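PDB 5AH1: triacylglycerol lipase from Clostridium botulinum, which hydrolyses carboxylic esters, probably including triacylglycerols, as well as synthetic polyesters, and binds a zinc ion within an alpha/beta-hydrolase fold. Local coordinates for residues I72-N76 and L447-R452; W129-E134 and D145-H150; V140-Y146 and R158-P164; T310-Q314 and L373-D377; T359-R365 and F381-V387. All blocks are in the same frame, centred on the assembly; numbering follows the deposited sequence.

How the contacts relate
Contact 1 encloses the other four, joining the segment just before strand 80-83 of the central parallel sheet to helix 437-448. Contacts 2 and 3 cross in sequence and share Asp145 and Tyr146; their centres lie about 9 Å apart, and together they build the zinc-bearing part around helix 128-140, the antiparallel strand pair 142-145 and 159-163, and helix 148-154. Contacts 4 and 5 follow, with centres about 15 Å apart and alternating segments, and fold the connection between helix 357-363 and strand 403-405 against helices 310-317 and 357-363. Contacts 2 and 5 lie about 31 Å apart between centres, so the zinc site and the loop with the probable catalytic aspartate belong to separate parts of the fold.

Contact 1. Residues I72-N76 and L447-R452; sequences IIGGN and LSNLSR
Asn76 meets the turn at residues 447-450 with both its backbone and its side chain, and three hydrogen bonds result. Its N donates to Ser448 O over 2.9 Å, with an N-H...O angle of 167°. The amide nitrogen ND2 is shared between two carbonyls, Leu447 O at 3.0 Å and Leu450 O at 3.0 Å. Each is met in the carbonyl plane on a lone pair, and both oxygens lie close to the plane of the Asn76 amide. Chi1 of 68° sets CG between the backbone N and the carbonyl carbon, which directs ND2 at the carbonyls of Leu447 and Leu450. Leu447 O also accepts from Leu450 N.

A weaker CA-H...O contact runs from Ser451 CA to Gly74 O at 3.3 Å; a water hydrogen-bonds the same oxygen and Arg452 N. Beyond the hydrogen bonds there is van der Waals contact: Ile72 CG2 rests 3.6 Å from Asn449 OD1, the two side chains crossing at about a right angle.

The other end of the Asn76 amide faces the fold, where OD1 accepts from His177 NE2 and Tyr78 N. With ND2 bonded twice and OD1 accepting twice, rotation of the amide is fixed, and one side chain ties the C-terminal end region of helix 437-448 to the central sheet of the alpha/beta-hydrolase fold.

Contact 2. Residues W129-E134 and D145-H150; sequences WDRACE and DYGEAH. With ZN (zinc ion), chain B.
A ligand of the zinc ion, His150, lies flat on the indole of Trp129: the imidazole and the five-membered ring form an offset stack with centroids 3.6 Å apart and planes only 5° from parallel. CD1 of Trp129 sits over the centre of the imidazole. Both residues hold CG anti to the backbone N (chi1 175° for Trp129, 174° for His150), and the two side chains slide past each other in opposite directions. In the plane of the indole, NE1 donates to Tyr146 O over 2.9 Å, a bond that helps hold the indole in its orientation against the histidine.

The metal itself joins the segments. NE2 of His150 binds zinc at 2.1 Å and OD1 of Asp130 at 1.9 Å, while His156 and Asp302 complete the site. The second oxygen of Asp130, OD2, accepts from Gln273, a second-shell hold on the carboxylate.

Tyr146 meets the same helix farther along. Its ring edge faces Asp130 O, and its hydroxyl donates to Glu134 OE2 over 2.6 Å, on that oxygen's anti lone pair, turned away from OE1; OE1 is taken by Gly123 N. Cys133 CB packs 3.9 Å from CD1 of the tyrosine.

Helix 128-140 thus receives the link between strand 142-145 and helix 148-154 on one flank, while Trp129, Arg131 and Ala132 also touch helix 183-197.

Contact 3. Residues V140-Y146 and R158-P164; sequences VGGTVDY and RYGRTYP
Arg158 grips the carboxylate of Asp145 side-on in a salt bridge, NE to OD1 at 2.9 Å and NH2 to OD2 at 2.9 Å. Both oxygens lie near the guanidinium plane, but the carboxylate is turned 41° from it, and NE approaches OD1 from above the carboxylate plane. The arginine chain is extended from CG to NE, with CG anti to the backbone N (chi1 177°), which carries the guanidinium alongside the aspartate. On the same sheet face, OG1 of Thr143 and OG1 of Thr162 share a hydrogen bond of 2.7 Å, either hydroxyl being a possible donor.

Strands 142-145 and 159-163 run antiparallel, at 153° between their directions, as a two-stranded sheet apart from the central one. Gly142 and Tyr163 form a hydrogen-bonded pair, Thr143 and Thr162 a non-hydrogen-bonded one, and a beta bulge shifts the register by one before Asp145 meets Tyr159. At the bulge Val144 N donates to Arg161 O, and Val144 CG2 packs 3.6 Å from Tyr163 CE2.

Farther out, a water links Tyr146 OH, which is also bonded to Glu134, to Arg161 N, while NH1 of Arg158 donates to Glu208 O and the guanidinium of Arg161 reaches Asp268 and Asp272 in salt bridges.

Contact 4. Residues T310-Q314 and L373-D377; sequences TEGAQ and LPIID
Extended side chains of helix 310-317 reach the loop at Pro374 and Leu373: Gln314 has CG anti to the backbone N (chi1 177°) and a straight chain beyond it, and Glu311 follows the same course with chi1 -178°. The contact is loop-on-helix packing within the alpha/beta-hydrolase domain, made without a hydrogen bond between the two segments. Its centre is the ring of Pro374, which points at the helix and meets residues one turn apart on it, Thr310 and Gln314.

The proline CG touches the Gln314 amide, lying 3.8 Å from OE1 and nearly as close to CD and NE2, so the whole amide rests against one ring corner. From the other residue of the pair, Thr310 OG1 stands 4.0 Å from the same CG, the threonine and proline side chains sliding past each other in opposite directions. That hydroxyl is hydrogen-bonded to Asp238 and Arg368. Arg368 also donates to Pro374 O, so its guanidinium bridges helix and loop where they make no direct polar bond. Asp238 belongs to a potassium site with Ser237 and Met240.

Two further van der Waals contacts flank the proline. Thr310 CG2 and Ile376 CD1 approach to 4.2 Å, a loose touch beside Thr235 of helix 235-239. Across from it, the CD2 methyl of Leu373 lies against the Glu311 chain, 3.8 Å from Glu311 CB and 3.8 Å from Glu311 CD.

Contact 5. Residues T359-R365 and F381-V387; sequences TANLMGR and FPNDGVV
The loop 381-387 passes beside the last turn of helix 357-363, its backbone nearest at Ala360 and Gly385 (CA to CA 4.3 Å) and at Gly364 and Phe381 (CA to CA 4.1 Å). Two consecutive Asx turns, made by Asn383 and Asp384, shape the loop. Asn383 OD1 accepts from Gly385 N, while ND2 donates both to Phe381 O and to Ala360 O at 3.1 Å. The latter carbonyl is met in its plane on a lone pair and also accepts from Gly364 N. Chi1 of 66° places the amide between the backbone N and the carbonyl carbon.

Asp384 OD1 takes Val386 N and Val387 N from opposite faces of its plane; OD2 accepts from His426 and Thr333. This aspartate-histidine pair is consistent with the acid and base of a hydrolase triad whose nucleophile would probably be Ser182 of the GxSxG sequence.

Met363 bends at chi3, bringing CE to 3.5 Å from Gly385 O and SD to 3.5 Å from Val386 O. At the helix end Phe381 lies flat under the turn: Arg365 CA makes a CH-pi contact 4.2 Å from the ring centroid, and Gly364 O sits over the same face, 3.2 Å from Phe381 CG.

Contact 1. Residues I72-N76 and L447-R452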
# COMPACT_ATOMS: atom_id res chain seq x y z
N ILE A 72 -20.35 7.47 -23.54
CA ILE A 72 -18.99 7.82 -23.14
C ILE A 72 -18.15 7.76 -24.40
O ILE A 72 -18.17 6.74 -25.11
CB ILE A 72 -18.43 6.84 -22.09
CG1 ILE A 72 -19.37 6.77 -20.89
CG2 ILE A 72 -17.03 7.25 -21.67
CD1 ILE A 72 -19.63 8.10 -20.21
N ILE A 73 -17.44 8.84 -24.71
CA ILE A 73 -16.71 8.94 -25.96
C ILE A 73 -15.22 9.21 -25.80
O ILE A 73 -14.49 9.15 -26.78
CB ILE A 73 -17.30 10.05 -26.88
CG1 ILE A 73 -17.07 11.47 -26.30
CG2 ILE A 73 -18.77 9.78 -27.14
CD1 ILE A 73 -17.45 12.60 -27.23
N GLY A 74 -14.78 9.51 -24.58
CA GLY A 74 -13.42 9.96 -24.35
C GLY A 74 -12.56 9.01 -23.54
O GLY A 74 -11.55 9.42 -22.97
N GLY A 75 -12.96 7.75 -23.48
CA GLY A 75 -12.26 6.77 -22.66
C GLY A 75 -10.85 6.44 -23.10
O GLY A 75 -10.34 6.95 -24.10
N ASN A 76 -10.20 5.61 -22.30
CA ASN A 76 -8.80 5.29 -22.48
C ASN A 76 -8.56 3.79 -22.48
O ASN A 76 -9.41 3.02 -22.04
CB ASN A 76 -8.00 5.92 -21.34
CG ASN A 76 -8.29 5.27 -20.01
OD1 ASN A 76 -7.73 4.23 -19.69
ND2 ASN A 76 -9.17 5.87 -19.22
N LEU A 447 -12.46 2.74 -14.52
CA LEU A 447 -11.27 3.53 -14.84
C LEU A 447 -11.07 3.74 -16.35
O LEU A 447 -10.53 4.77 -16.79
CB LEU A 447 -10.03 2.88 -14.23
CG LEU A 447 -9.96 2.89 -12.70
CD1 LEU A 447 -8.78 2.06 -12.22
CD2 LEU A 447 -9.86 4.31 -12.13
N SER A 448 -11.51 2.77 -17.15
CA SER A 448 -11.37 2.86 -18.61
C SER A 448 -12.20 4.00 -19.24
O SER A 448 -11.95 4.39 -20.38
CB SER A 448 -11.76 1.54 -19.28
OG SER A 448 -13.16 1.42 -19.43
N ASN A 449 -13.16 4.54 -18.49
CA ASN A 449 -13.97 5.64 -18.99
C ASN A 449 -13.32 7.01 -18.81
O ASN A 449 -13.78 7.97 -19.40
CB ASN A 449 -15.33 5.68 -18.32
CG ASN A 449 -16.15 4.46 -18.60
OD1 ASN A 449 -16.62 4.25 -19.72
ND2 ASN A 449 -16.34 3.66 -17.58
N LEU A 450 -12.28 7.10 -17.98
CA LEU A 450 -11.73 8.40 -17.64
C LEU A 450 -11.18 9.14 -18.85
O LEU A 450 -10.33 8.61 -19.57
CB LEU A 450 -10.64 8.25 -16.60
CG LEU A 450 -11.11 7.80 -15.22
CD1 LEU A 450 -9.89 7.38 -14.41
CD2 LEU A 450 -11.91 8.88 -14.50
N SER A 451 -11.63 10.37 -19.04
CA SER A 451 -11.25 11.17 -20.20
C SER A 451 -9.96 11.97 -19.95
O SER A 451 -9.45 12.05 -18.83
CB SER A 451 -12.39 12.10 -20.60
OG SER A 451 -12.70 12.99 -19.55
N ARG A 452 -9.45 12.57 -21.02
CA ARG A 452 -8.13 13.20 -20.98
C ARG A 452 -8.14 14.50 -20.17
O ARG A 452 -9.16 15.20 -20.10
CB ARG A 452 -7.67 13.50 -22.41
CG ARG A 452 -8.34 14.74 -22.99
CD ARG A 452 -8.11 14.89 -24.49
NE ARG A 452 -6.81 15.49 -24.82
CZ ARG A 452 -6.54 16.79 -24.74
NH1 ARG A 452 -7.46 17.65 -24.31
NH2 ARG A 452 -5.33 17.23 -25.07
O HOH W 1 -10.56 11.83 -23.58

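Contact 2. Residues W129-E134 and D145-H150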
# COMPACT_ATOMS: atom_id res chain seq x y z
N TRP A 129 10.00 6.54 -0.45
CA TRP A 129 10.97 6.99 -1.46
C TRP A 129 11.64 5.78 -2.12
O TRP A 129 11.69 5.66 -3.36
CB TRP A 129 12.03 7.86 -0.81
CG TRP A 129 13.13 8.29 -1.75
CD1 TRP A 129 14.22 7.54 -2.15
CD2 TRP A 129 13.27 9.56 -2.41
NE1 TRP A 129 15.01 8.27 -2.99
CE2 TRP A 129 14.46 9.51 -3.17
CE3 TRP A 129 12.50 10.74 -2.44
CZ2 TRP A 129 14.92 10.60 -3.91
CZ3 TRP A 129 12.96 11.81 -3.18
CH2 TRP A 129 14.15 11.73 -3.91
N ASP A 130 12.16 4.87 -1.30
CA ASP A 130 12.88 3.73 -1.85
C ASP A 130 11.94 2.89 -2.71
O ASP A 130 12.30 2.45 -3.80
CB ASP A 130 13.50 2.86 -0.74
CG ASP A 130 14.67 3.53 0.01
OD1 ASP A 130 14.99 4.73 -0.22
OD2 ASP A 130 15.29 2.83 0.84
N ARG A 131 10.74 2.65 -2.20
CA ARG A 131 9.73 1.90 -2.95
C ARG A 131 9.33 2.55 -4.26
O ARG A 131 9.09 1.87 -5.24
CB ARG A 131 8.53 1.63 -2.05
CG ARG A 131 8.85 0.61 -0.92
CD ARG A 131 7.80 0.62 0.16
NE ARG A 131 6.42 0.61 -0.33
CZ ARG A 131 5.56 -0.40 -0.22
NH1 ARG A 131 5.93 -1.61 0.21
NH2 ARG A 131 4.31 -0.21 -0.62
N ALA A 132 9.25 3.88 -4.28
CA ALA A 132 8.95 4.59 -5.51
C ALA A 132 10.06 4.43 -6.56
O ALA A 132 9.78 4.24 -7.74
CB ALA A 132 8.66 6.05 -5.24
N CYS A 133 11.32 4.51 -6.12
CA CYS A 133 12.44 4.29 -7.02
C CYS A 133 12.42 2.86 -7.55
O CYS A 133 12.72 2.62 -8.71
CB CYS A 133 13.76 4.56 -6.30
SG CYS A 133 13.99 6.29 -5.76
N GLU A 134 12.10 1.92 -6.68
CA GLU A 134 11.98 0.52 -7.08
C GLU A 134 10.83 0.34 -8.07
O GLU A 134 10.97 -0.40 -9.05
CB GLU A 134 11.83 -0.36 -5.85
CG GLU A 134 13.09 -0.34 -4.98
CD GLU A 134 12.84 -0.74 -3.55
OE1 GLU A 134 11.72 -1.15 -3.19
OE2 GLU A 134 13.81 -0.65 -2.75
N ASP A 145 17.79 3.06 -8.81
CA ASP A 145 18.66 4.19 -8.49
C ASP A 145 17.94 5.07 -7.49
O ASP A 145 16.94 5.69 -7.83
CB ASP A 145 19.00 4.93 -9.79
CG ASP A 145 19.93 6.11 -9.61
OD1 ASP A 145 20.17 6.58 -8.48
OD2 ASP A 145 20.44 6.60 -10.64
N TYR A 146 18.42 5.08 -6.25
CA TYR A 146 17.75 5.80 -5.16
C TYR A 146 18.11 7.28 -5.10
O TYR A 146 17.56 8.00 -4.29
CB TYR A 146 18.10 5.14 -3.82
CG TYR A 146 17.62 3.71 -3.69
CD1 TYR A 146 16.27 3.45 -3.56
CD2 TYR A 146 18.50 2.64 -3.73
CE1 TYR A 146 15.81 2.16 -3.44
CE2 TYR A 146 18.04 1.34 -3.60
CZ TYR A 146 16.70 1.10 -3.47
OH TYR A 146 16.27 -0.21 -3.35
N GLY A 147 19.04 7.70 -5.96
CA GLY A 147 19.51 9.07 -5.97
C GLY A 147 20.79 9.22 -5.18
O GLY A 147 20.88 8.78 -4.03
N GLU A 148 21.80 9.84 -5.77
CA GLU A 148 23.04 10.08 -5.01
C GLU A 148 22.78 10.83 -3.71
O GLU A 148 23.29 10.47 -2.65
CB GLU A 148 24.05 10.85 -5.85
CG GLU A 148 25.37 11.10 -5.13
CD GLU A 148 26.38 11.77 -6.04
OE1 GLU A 148 27.03 11.07 -6.83
OE2 GLU A 148 26.50 13.01 -5.96
N ALA A 149 22.00 11.91 -3.80
CA ALA A 149 21.82 12.78 -2.65
C ALA A 149 21.12 12.03 -1.53
O ALA A 149 21.53 12.06 -0.38
CB ALA A 149 21.08 14.03 -3.03
N HIS A 150 20.03 11.36 -1.88
CA HIS A 150 19.28 10.58 -0.92
C HIS A 150 20.13 9.49 -0.30
O HIS A 150 20.16 9.32 0.93
CB HIS A 150 18.08 9.95 -1.62
CG HIS A 150 17.31 9.00 -0.76
ND1 HIS A 150 16.17 9.35 -0.08
CD2 HIS A 150 17.52 7.69 -0.49
CE1 HIS A 150 15.71 8.30 0.58
NE2 HIS A 150 16.53 7.28 0.36
ZN ZN B . 16.37 5.31 1.01
O HOH W 2 15.01 3.47 -9.96

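Contact 3. Residues V140-Y146 and R158-P164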
# COMPACT_ATOMS: atom_id res chain seq x y z
N VAL A 140 9.79 0.38 -15.88
CA VAL A 140 10.62 0.76 -17.02
C VAL A 140 11.66 -0.30 -17.38
O VAL A 140 12.01 -0.50 -18.55
CB VAL A 140 11.31 2.12 -16.74
CG1 VAL A 140 12.24 2.51 -17.87
CG2 VAL A 140 10.27 3.21 -16.51
N GLY A 141 12.15 -1.00 -16.36
CA GLY A 141 13.28 -1.90 -16.49
C GLY A 141 14.56 -1.20 -16.08
O GLY A 141 14.68 0.02 -16.19
N GLY A 142 15.53 -1.98 -15.62
CA GLY A 142 16.83 -1.45 -15.26
C GLY A 142 17.13 -1.59 -13.79
O GLY A 142 16.44 -2.29 -13.05
N THR A 143 18.20 -0.93 -13.38
CA THR A 143 18.71 -1.03 -12.03
C THR A 143 18.17 0.12 -11.19
O THR A 143 18.24 1.29 -11.56
CB THR A 143 20.24 -1.02 -12.05
OG1 THR A 143 20.71 -2.14 -12.80
CG2 THR A 143 20.82 -1.09 -10.64
N VAL A 144 17.64 -0.23 -10.02
CA VAL A 144 17.10 0.76 -9.12
C VAL A 144 18.17 1.79 -8.77
O VAL A 144 19.31 1.42 -8.43
CB VAL A 144 16.60 0.09 -7.83
CG1 VAL A 144 16.08 1.12 -6.84
CG2 VAL A 144 15.51 -0.95 -8.14
N ASP A 145 17.79 3.06 -8.81
CA ASP A 145 18.66 4.19 -8.49
C ASP A 145 17.94 5.07 -7.49
O ASP A 145 16.94 5.69 -7.83
CB ASP A 145 19.00 4.93 -9.79
CG ASP A 145 19.93 6.11 -9.61
OD1 ASP A 145 20.17 6.58 -8.48
OD2 ASP A 145 20.44 6.60 -10.64
N TYR A 146 18.42 5.08 -6.25
CA TYR A 146 17.75 5.80 -5.16
C TYR A 146 18.11 7.28 -5.10
O TYR A 146 17.56 8.00 -4.29
CB TYR A 146 18.10 5.14 -3.82
CG TYR A 146 17.62 3.71 -3.69
CD1 TYR A 146 16.27 3.45 -3.56
CD2 TYR A 146 18.50 2.64 -3.73
CE1 TYR A 146 15.81 2.16 -3.44
CE2 TYR A 146 18.04 1.34 -3.60
CZ TYR A 146 16.70 1.10 -3.47
OH TYR A 146 16.27 -0.21 -3.35
N ARG A 158 23.38 3.75 -3.42
CA ARG A 158 22.65 4.43 -4.49
C ARG A 158 21.94 3.45 -5.40
O ARG A 158 20.81 3.72 -5.83
CB ARG A 158 23.57 5.31 -5.32
CG ARG A 158 22.86 5.99 -6.48
CD ARG A 158 23.71 6.97 -7.27
NE ARG A 158 22.99 7.39 -8.47
CZ ARG A 158 23.53 8.10 -9.46
NH1 ARG A 158 24.75 8.56 -9.43
NH2 ARG A 158 22.81 8.31 -10.54
N TYR A 159 22.58 2.32 -5.72
CA TYR A 159 22.01 1.36 -6.67
C TYR A 159 21.51 0.13 -5.96
O TYR A 159 22.15 -0.37 -5.04
CB TYR A 159 23.02 0.98 -7.75
CG TYR A 159 23.45 2.16 -8.56
CD1 TYR A 159 22.62 2.70 -9.53
CD2 TYR A 159 24.66 2.77 -8.33
CE1 TYR A 159 23.01 3.81 -10.25
CE2 TYR A 159 25.06 3.88 -9.04
CZ TYR A 159 24.22 4.40 -10.01
OH TYR A 159 24.57 5.51 -10.76
N GLY A 160 20.39 -0.37 -6.44
CA GLY A 160 19.75 -1.53 -5.86
C GLY A 160 19.71 -2.68 -6.84
O GLY A 160 20.66 -2.90 -7.59
N ARG A 161 18.62 -3.43 -6.84
CA ARG A 161 18.53 -4.59 -7.69
C ARG A 161 18.09 -4.20 -9.10
O ARG A 161 17.84 -3.02 -9.39
CB ARG A 161 17.66 -5.67 -7.05
CG ARG A 161 16.22 -5.34 -6.88
CD ARG A 161 15.46 -6.55 -6.32
NE ARG A 161 15.92 -6.98 -5.01
CZ ARG A 161 15.66 -8.16 -4.45
NH1 ARG A 161 14.92 -9.06 -5.08
NH2 ARG A 161 16.13 -8.44 -3.25
N THR A 162 18.08 -5.18 -9.98
CA THR A 162 17.82 -4.97 -11.39
C THR A 162 16.58 -5.74 -11.83
O THR A 162 16.41 -6.90 -11.46
CB THR A 162 19.04 -5.42 -12.22
OG1 THR A 162 20.18 -4.65 -11.82
CG2 THR A 162 18.81 -5.24 -13.71
N TYR A 163 15.72 -5.07 -12.60
CA TYR A 163 14.45 -5.63 -13.06
C TYR A 163 14.33 -5.59 -14.57
O TYR A 163 14.90 -4.71 -15.22
CB TYR A 163 13.30 -4.82 -12.49
CG TYR A 163 13.21 -4.86 -10.99
CD1 TYR A 163 12.88 -6.04 -10.33
CD2 TYR A 163 13.42 -3.72 -10.23
CE1 TYR A 163 12.79 -6.08 -8.96
CE2 TYR A 163 13.32 -3.75 -8.87
CZ TYR A 163 13.01 -4.93 -8.24
OH TYR A 163 12.90 -4.93 -6.87
N PRO A 164 13.56 -6.52 -15.14
CA PRO A 164 13.40 -6.52 -16.60
C PRO A 164 12.47 -5.42 -17.14
O PRO A 164 12.68 -4.94 -18.26
CB PRO A 164 12.83 -7.93 -16.89
CG PRO A 164 12.16 -8.33 -15.62
CD PRO A 164 12.98 -7.72 -14.51
O HOH W 3 16.50 -2.44 -5.07

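Contact 4. Residues T310-Q314 and L373-D377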
# COMPACT_ATOMS: atom_id res chain seq x y z
N THR A 310 2.04 8.57 11.87
CA THR A 310 1.35 9.80 11.50
C THR A 310 2.34 10.95 11.26
O THR A 310 2.16 11.73 10.32
CB THR A 310 0.26 10.17 12.52
OG1 THR A 310 0.84 10.36 13.81
CG2 THR A 310 -0.81 9.06 12.58
N GLU A 311 3.38 11.06 12.08
CA GLU A 311 4.42 12.05 11.83
C GLU A 311 5.06 11.87 10.44
O GLU A 311 5.31 12.84 9.72
CB GLU A 311 5.49 11.94 12.91
CG GLU A 311 6.63 12.96 12.81
CD GLU A 311 7.78 12.66 13.78
OE1 GLU A 311 8.00 11.47 14.08
OE2 GLU A 311 8.44 13.62 14.25
N GLY A 312 5.41 10.63 10.11
CA GLY A 312 6.11 10.37 8.87
C GLY A 312 5.23 10.55 7.65
O GLY A 312 5.68 11.04 6.61
N ALA A 313 3.96 10.18 7.77
CA ALA A 313 3.00 10.36 6.68
C ALA A 313 2.76 11.86 6.47
O ALA A 313 2.67 12.32 5.33
CB ALA A 313 1.72 9.64 7.00
N GLN A 314 2.64 12.61 7.56
CA GLN A 314 2.52 14.05 7.47
C GLN A 314 3.71 14.63 6.72
O GLN A 314 3.55 15.47 5.83
CB GLN A 314 2.42 14.66 8.86
CG GLN A 314 2.37 16.17 8.89
CD GLN A 314 2.13 16.68 10.30
OE1 GLN A 314 1.04 17.09 10.65
NE2 GLN A 314 3.16 16.59 11.13
N LEU A 373 3.63 16.69 17.26
CA LEU A 373 3.04 15.50 16.66
C LEU A 373 1.55 15.74 16.38
O LEU A 373 0.88 16.47 17.12
CB LEU A 373 3.18 14.29 17.56
CG LEU A 373 4.62 13.81 17.78
CD1 LEU A 373 4.66 12.76 18.87
CD2 LEU A 373 5.19 13.25 16.50
N PRO A 374 1.01 15.11 15.32
CA PRO A 374 -0.42 15.27 15.03
C PRO A 374 -1.28 14.90 16.24
O PRO A 374 -0.99 13.93 16.94
CB PRO A 374 -0.63 14.28 13.88
CG PRO A 374 0.69 14.26 13.20
CD PRO A 374 1.71 14.36 14.27
N ILE A 375 -2.33 15.67 16.49
CA ILE A 375 -3.22 15.39 17.60
C ILE A 375 -4.18 14.27 17.20
O ILE A 375 -4.90 14.40 16.23
CB ILE A 375 -3.95 16.66 18.04
CG1 ILE A 375 -2.94 17.65 18.64
CG2 ILE A 375 -5.02 16.34 19.07
CD1 ILE A 375 -3.43 19.07 18.76
N ILE A 376 -4.17 13.19 17.97
CA ILE A 376 -4.98 11.99 17.70
C ILE A 376 -6.10 11.98 18.73
O ILE A 376 -5.85 11.93 19.94
CB ILE A 376 -4.15 10.70 17.83
CG1 ILE A 376 -2.88 10.77 16.97
CG2 ILE A 376 -4.99 9.49 17.48
CD1 ILE A 376 -3.12 11.03 15.50
N ASP A 377 -7.33 12.06 18.23
CA ASP A 377 -8.52 12.09 19.05
C ASP A 377 -9.49 10.99 18.60
O ASP A 377 -9.13 10.12 17.81
CB ASP A 377 -9.19 13.48 19.04
CG ASP A 377 -9.74 13.89 17.67
OD1 ASP A 377 -9.69 13.10 16.70
OD2 ASP A 377 -10.25 15.03 17.57

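Contact 5. Residues T359-R365 and F381-V387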
# COMPACT_ATOMS: atom_id res chain seq x y z
N THR A 359 -4.81 -5.27 17.35
CA THR A 359 -4.39 -4.07 16.65
C THR A 359 -5.58 -3.11 16.51
O THR A 359 -5.43 -1.91 16.75
CB THR A 359 -3.78 -4.41 15.28
OG1 THR A 359 -4.68 -5.25 14.55
CG2 THR A 359 -2.46 -5.15 15.46
N ALA A 360 -6.74 -3.62 16.12
CA ALA A 360 -7.95 -2.80 16.03
C ALA A 360 -8.31 -2.21 17.38
O ALA A 360 -8.68 -1.05 17.48
CB ALA A 360 -9.10 -3.63 15.51
N ASN A 361 -8.21 -3.01 18.43
CA ASN A 361 -8.63 -2.56 19.74
C ASN A 361 -7.65 -1.53 20.31
O ASN A 361 -8.06 -0.56 20.94
CB ASN A 361 -8.88 -3.75 20.66
CG ASN A 361 -10.04 -4.63 20.16
OD1 ASN A 361 -10.87 -4.18 19.36
ND2 ASN A 361 -10.08 -5.89 20.60
N LEU A 362 -6.35 -1.71 20.08
CA LEU A 362 -5.40 -0.69 20.53
C LEU A 362 -5.53 0.62 19.77
O LEU A 362 -5.55 1.68 20.38
CB LEU A 362 -3.95 -1.22 20.51
CG LEU A 362 -3.59 -2.21 21.63
CD1 LEU A 362 -2.10 -2.40 21.70
CD2 LEU A 362 -4.13 -1.81 23.02
N MET A 363 -5.63 0.57 18.45
CA MET A 363 -5.88 1.79 17.70
C MET A 363 -7.21 2.42 18.13
O MET A 363 -7.36 3.64 18.15
CB MET A 363 -5.95 1.52 16.20
CG MET A 363 -4.62 1.47 15.50
SD MET A 363 -4.82 1.33 13.69
CE MET A 363 -5.23 -0.36 13.67
N GLY A 364 -8.18 1.57 18.45
CA GLY A 364 -9.53 2.02 18.78
C GLY A 364 -9.65 2.75 20.10
O GLY A 364 -10.74 3.23 20.43
N ARG A 365 -8.56 2.85 20.84
CA ARG A 365 -8.56 3.63 22.08
C ARG A 365 -7.31 4.48 22.24
O ARG A 365 -7.02 5.00 23.32
CB ARG A 365 -8.71 2.72 23.29
CG ARG A 365 -7.51 1.80 23.55
CD ARG A 365 -7.86 0.73 24.57
NE ARG A 365 -8.94 -0.09 24.05
CZ ARG A 365 -9.78 -0.81 24.79
NH1 ARG A 365 -9.65 -0.82 26.11
NH2 ARG A 365 -10.73 -1.52 24.19
N PHE A 381 -10.31 6.71 16.08
CA PHE A 381 -10.54 5.37 16.60
C PHE A 381 -11.02 4.31 15.58
O PHE A 381 -10.53 3.18 15.59
CB PHE A 381 -11.49 5.38 17.81
CG PHE A 381 -10.97 6.11 19.03
CD1 PHE A 381 -9.65 6.50 19.19
CD2 PHE A 381 -11.86 6.40 20.05
CE1 PHE A 381 -9.24 7.17 20.35
CE2 PHE A 381 -11.47 7.07 21.18
CZ PHE A 381 -10.16 7.45 21.33
N PRO A 382 -12.01 4.64 14.73
CA PRO A 382 -12.47 3.62 13.79
C PRO A 382 -11.34 3.16 12.87
O PRO A 382 -10.52 3.98 12.41
CB PRO A 382 -13.59 4.32 13.01
CG PRO A 382 -14.11 5.35 13.98
CD PRO A 382 -12.88 5.84 14.71
N ASN A 383 -11.30 1.87 12.57
CA ASN A 383 -10.22 1.34 11.75
C ASN A 383 -10.62 0.03 11.06
O ASN A 383 -11.76 -0.43 11.20
CB ASN A 383 -8.93 1.21 12.59
CG ASN A 383 -9.03 0.18 13.69
OD1 ASN A 383 -8.90 -1.02 13.44
ND2 ASN A 383 -9.28 0.63 14.92
N ASP A 384 -9.69 -0.52 10.29
CA ASP A 384 -9.90 -1.77 9.56
C ASP A 384 -8.99 -2.89 10.05
O ASP A 384 -8.81 -3.91 9.37
CB ASP A 384 -9.72 -1.57 8.04
CG ASP A 384 -8.28 -1.25 7.66
OD1 ASP A 384 -7.40 -1.23 8.56
OD2 ASP A 384 -8.03 -0.99 6.47
N GLY A 385 -8.42 -2.69 11.24
CA GLY A 385 -7.46 -3.62 11.82
C GLY A 385 -6.02 -3.17 11.69
O GLY A 385 -5.15 -3.60 12.46
N VAL A 386 -5.74 -2.30 10.71
CA VAL A 386 -4.37 -1.86 10.42
C VAL A 386 -4.25 -0.34 10.27
O VAL A 386 -3.27 0.23 10.75
CB VAL A 386 -3.80 -2.60 9.17
CG1 VAL A 386 -2.38 -2.17 8.88
CG2 VAL A 386 -3.85 -4.10 9.38
N VAL A 387 -5.24 0.28 9.65
CA VAL A 387 -5.20 1.71 9.36
C VAL A 387 -6.46 2.41 9.84
O VAL A 387 -7.57 1.97 9.56
CB VAL A 387 -5.00 1.98 7.84
CG1 VAL A 387 -4.94 3.46 7.55
CG2 VAL A 387 -3.73 1.29 7.34